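Long-range contact in papain-like cysteine protease (Porcine reproductive and respiratory syndrome virus, PDB 3MTV), which probably releases itself from the viral polyprotein as a papain-like cysteine protease, carries metal-dependent nuclease activity and likely blocks host mRNA export: residues V19-R24 against F49-V54. Sequence-based numbering, arbitrary orientation.
Sequences VSWAPR and FPPHHV
Trp21 lies along Phe49 to Pro51, a worked example of how one indole can offer a face and an N-H to a loop beside its strand. From CB, CG sits between the backbone N and the carbonyl carbon (chi1 70°), which carries the ring beside Pro51. Pro51 CA stands over one face, nearest CE2 (3.5 Å), and is 3.7 Å from the centroid of the five-membered ring, a CH-pi contact. NE1 gives a weak hydrogen bond to Phe49 O (3.2 Å), where the chain leaves helix 39-48, the acceptor lying near the ring plane, at its edge; NE1 also lies 3.3 Å from Pro50 C, obliquely to the ring. Farther out, CZ2 and CH2 run alongside the pyrrolidine, with CZ2 3.6 Å from Pro51 CG. The backbone adds a second, bent and weak bond, His52 N to Trp21 O (2.9 Å).

Pro50 to His53 forms a type II beta turn; His53 ND1 bonds back to Pro51 O at 3.0 Å and NE2 hydrogen-bonds Ser155 OG. The His52 imidazole crosses Pro23 at about a right angle, its CE1 3.7 Å from Pro23 CD; ND1 hydrogen-bonds Tyr13 OH and NE2 Arg24 O of the second subunit. His46 meets the indole edge-to-face. The arrangement is that of a helix-to-strand connection in the N-terminal domain, laid against strand 18-23 where strand 54-56 joins the antiparallel sheet as the outermost strand within this chain.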
ATOM      1  N   VAL A  19       1.824  -9.024   5.693  1.00 72.38           N
ATOM      2  CA  VAL A  19       0.737  -8.069   5.828  1.00 54.45           C
ATOM      3  C   VAL A  19       1.224  -6.571   5.919  1.00 69.72           C
ATOM      4  O   VAL A  19       2.360  -6.300   6.315  1.00 71.87           O
ATOM      5  CB  VAL A  19       0.091  -8.515   7.038  1.00 71.06           C
ATOM      6  CG1 VAL A  19      -0.455  -7.387   7.844  1.00 60.11           C
ATOM      7  CG2 VAL A  19      -0.885  -9.617   6.663  1.00 59.99           C
ATOM      8  N   SER A  20       0.429  -5.600   5.465  1.00 56.18           N
ATOM      9  CA  SER A  20       0.888  -4.228   5.369  1.00 42.81           C
ATOM     10  C   SER A  20      -0.284  -3.321   5.628  1.00 46.76           C
ATOM     11  O   SER A  20      -1.381  -3.665   5.385  1.00 56.24           O
ATOM     12  CB  SER A  20       1.422  -3.923   3.960  1.00 53.32           C
ATOM     13  OG  SER A  20       1.127  -2.554   3.573  1.00 65.04           O
ATOM     14  N   TRP A  21      -0.098  -2.103   6.048  1.00 51.49           N
ATOM     15  CA  TRP A  21      -1.280  -1.292   5.902  1.00 47.92           C
ATOM     16  C   TRP A  21      -0.956   0.012   5.209  1.00 47.66           C
ATOM     17  O   TRP A  21       0.164   0.334   5.113  1.00 51.36           O
ATOM     18  CB  TRP A  21      -1.868  -0.992   7.257  1.00 38.52           C
ATOM     19  CG  TRP A  21      -1.071  -0.026   8.160  1.00 54.62           C
ATOM     20  CD1 TRP A  21       0.021  -0.353   8.932  1.00 63.43           C
ATOM     21  CD2 TRP A  21      -1.296   1.372   8.394  1.00 45.04           C
ATOM     22  NE1 TRP A  21       0.478   0.751   9.643  1.00 45.41           N
ATOM     23  CE2 TRP A  21      -0.322   1.810   9.360  1.00 45.36           C
ATOM     24  CE3 TRP A  21      -2.214   2.292   7.906  1.00 47.92           C
ATOM     25  CZ2 TRP A  21      -0.221   3.117   9.821  1.00 45.31           C
ATOM     26  CZ3 TRP A  21      -2.164   3.637   8.408  1.00 45.66           C
ATOM     27  CH2 TRP A  21      -1.144   4.022   9.337  1.00 60.39           C
ATOM     28  N   ALA A  22      -1.954   0.806   4.856  1.00 47.40           N
ATOM     29  CA  ALA A  22      -1.727   2.032   4.133  1.00 58.83           C
ATOM     30  C   ALA A  22      -2.930   2.910   4.340  1.00 51.54           C
ATOM     31  O   ALA A  22      -3.986   2.389   4.682  1.00 57.07           O
ATOM     32  CB  ALA A  22      -1.550   1.705   2.692  1.00 46.10           C
ATOM     33  N   PRO A  23      -2.809   4.237   4.102  1.00 46.59           N
ATOM     34  CA  PRO A  23      -4.014   5.070   4.304  1.00 56.08           C
ATOM     35  C   PRO A  23      -5.040   4.823   3.180  1.00 59.14           C
ATOM     36  O   PRO A  23      -4.641   4.192   2.197  1.00 54.77           O
ATOM     37  CB  PRO A  23      -3.488   6.517   4.363  1.00 40.51           C
ATOM     38  CG  PRO A  23      -2.082   6.399   4.588  1.00 49.52           C
ATOM     39  CD  PRO A  23      -1.608   5.058   3.970  1.00 44.82           C
ATOM     40  N   ARG A  24      -6.304   5.253   3.349  1.00 54.31           N
ATOM     41  CA  ARG A  24      -7.448   4.687   2.636  1.00 60.34           C
ATOM     42  C   ARG A  24      -7.260   5.418   1.351  1.00 57.90           C
ATOM     43  O   ARG A  24      -6.993   4.812   0.264  1.00 41.97           O
ATOM     44  CB  ARG A  24      -8.791   5.031   3.334  1.00 57.27           C
ATOM     45  CG  ARG A  24     -10.156   4.766   2.612  1.00 58.10           C
ATOM     46  CD  ARG A  24     -11.351   5.086   3.634  1.00 65.42           C
ATOM     47  NE  ARG A  24     -12.638   5.515   3.006  1.00100.04           N
ATOM     48  CZ  ARG A  24     -13.859   4.873   3.009  1.00127.43           C
ATOM     49  NH1 ARG A  24     -14.111   3.650   3.650  1.00 73.20           N
ATOM     50  NH2 ARG A  24     -14.885   5.497   2.343  1.00 79.39           N
ATOM     51  N   PHE A  49       2.517  -0.634  13.906  1.00 79.41           N
ATOM     52  CA  PHE A  49       3.543  -0.325  12.875  1.00 53.93           C
ATOM     53  C   PHE A  49       3.349   0.884  12.014  1.00 47.20           C
ATOM     54  O   PHE A  49       2.354   1.572  12.132  1.00 74.39           O
ATOM     55  CB  PHE A  49       3.707  -1.487  11.987  1.00 45.96           C
ATOM     56  CG  PHE A  49       4.050  -2.688  12.706  1.00 62.42           C
ATOM     57  CD1 PHE A  49       3.074  -3.508  13.207  1.00 79.22           C
ATOM     58  CD2 PHE A  49       5.360  -2.983  12.960  1.00 86.79           C
ATOM     59  CE1 PHE A  49       3.400  -4.646  13.918  1.00 56.23           C
ATOM     60  CE2 PHE A  49       5.694  -4.153  13.655  1.00 96.02           C
ATOM     61  CZ  PHE A  49       4.693  -4.989  14.111  1.00 72.03           C
ATOM     62  N   PRO A  50       4.363   1.238  11.224  1.00 63.85           N
ATOM     63  CA  PRO A  50       3.981   2.375  10.383  1.00 61.65           C
ATOM     64  C   PRO A  50       3.522   1.881   8.980  1.00 50.56           C
ATOM     65  O   PRO A  50       3.948   0.784   8.529  1.00 65.69           O
ATOM     66  CB  PRO A  50       5.314   3.129  10.293  1.00 47.92           C
ATOM     67  CG  PRO A  50       6.388   1.974  10.325  1.00 47.98           C
ATOM     68  CD  PRO A  50       5.848   0.994  11.252  1.00 42.11           C
ATOM     69  N   PRO A  51       2.793   2.721   8.229  1.00 49.71           N
ATOM     70  CA  PRO A  51       2.209   2.357   6.951  1.00 41.47           C
ATOM     71  C   PRO A  51       3.281   1.862   6.037  1.00 41.86           C
ATOM     72  O   PRO A  51       4.337   2.279   6.194  1.00 51.39           O
ATOM     73  CB  PRO A  51       1.735   3.654   6.460  1.00 53.50           C
ATOM     74  CG  PRO A  51       1.965   4.715   7.511  1.00 39.11           C
ATOM     75  CD  PRO A  51       3.014   4.166   8.299  1.00 61.76           C
ATOM     76  N   HIS A  52       3.053   0.854   5.231  1.00 47.71           N
ATOM     77  CA  HIS A  52       3.815   0.659   4.009  1.00 41.28           C
ATOM     78  C   HIS A  52       4.936  -0.151   4.371  1.00 52.96           C
ATOM     79  O   HIS A  52       5.772  -0.507   3.484  1.00 60.98           O
ATOM     80  CB  HIS A  52       4.335   1.969   3.329  1.00 49.94           C
ATOM     81  CG  HIS A  52       3.276   3.032   3.029  1.00 52.31           C
ATOM     82  ND1 HIS A  52       2.167   2.822   2.208  1.00 44.92           N
ATOM     83  CD2 HIS A  52       3.190   4.332   3.427  1.00 45.43           C
ATOM     84  CE1 HIS A  52       1.454   3.942   2.153  1.00 62.52           C
ATOM     85  NE2 HIS A  52       2.070   4.891   2.861  1.00 41.58           N
ATOM     86  N   HIS A  53       4.981  -0.512   5.655  1.00 54.17           N
ATOM     87  CA  HIS A  53       5.895  -1.619   5.901  1.00 57.98           C
ATOM     88  C   HIS A  53       5.208  -2.914   6.072  1.00 61.72           C
ATOM     89  O   HIS A  53       4.165  -2.962   6.695  1.00 63.64           O
ATOM     90  CB  HIS A  53       6.838  -1.431   7.056  1.00 48.18           C
ATOM     91  CG  HIS A  53       7.573  -0.129   7.059  1.00 66.35           C
ATOM     92  ND1 HIS A  53       6.934   1.094   7.020  1.00 56.55           N
ATOM     93  CD2 HIS A  53       8.902   0.130   7.126  1.00 51.36           C
ATOM     94  CE1 HIS A  53       7.842   2.045   7.069  1.00 47.38           C
ATOM     95  NE2 HIS A  53       9.031   1.483   7.144  1.00 48.73           N
ATOM     96  N   VAL A  54       5.856  -3.931   5.521  1.00 63.12           N
ATOM     97  CA  VAL A  54       5.442  -5.305   5.492  1.00 63.07           C
ATOM     98  C   VAL A  54       6.052  -6.107   6.653  1.00 68.02           C
ATOM     99  O   VAL A  54       7.256  -5.994   6.983  1.00 63.46           O
ATOM    100  CB  VAL A  54       5.910  -5.844   4.118  1.00 61.68           C
ATOM    101  CG1 VAL A  54       6.497  -7.157   4.206  1.00 55.08           C
ATOM    102  CG2 VAL A  54       4.702  -5.797   3.089  1.00104.16           C
TER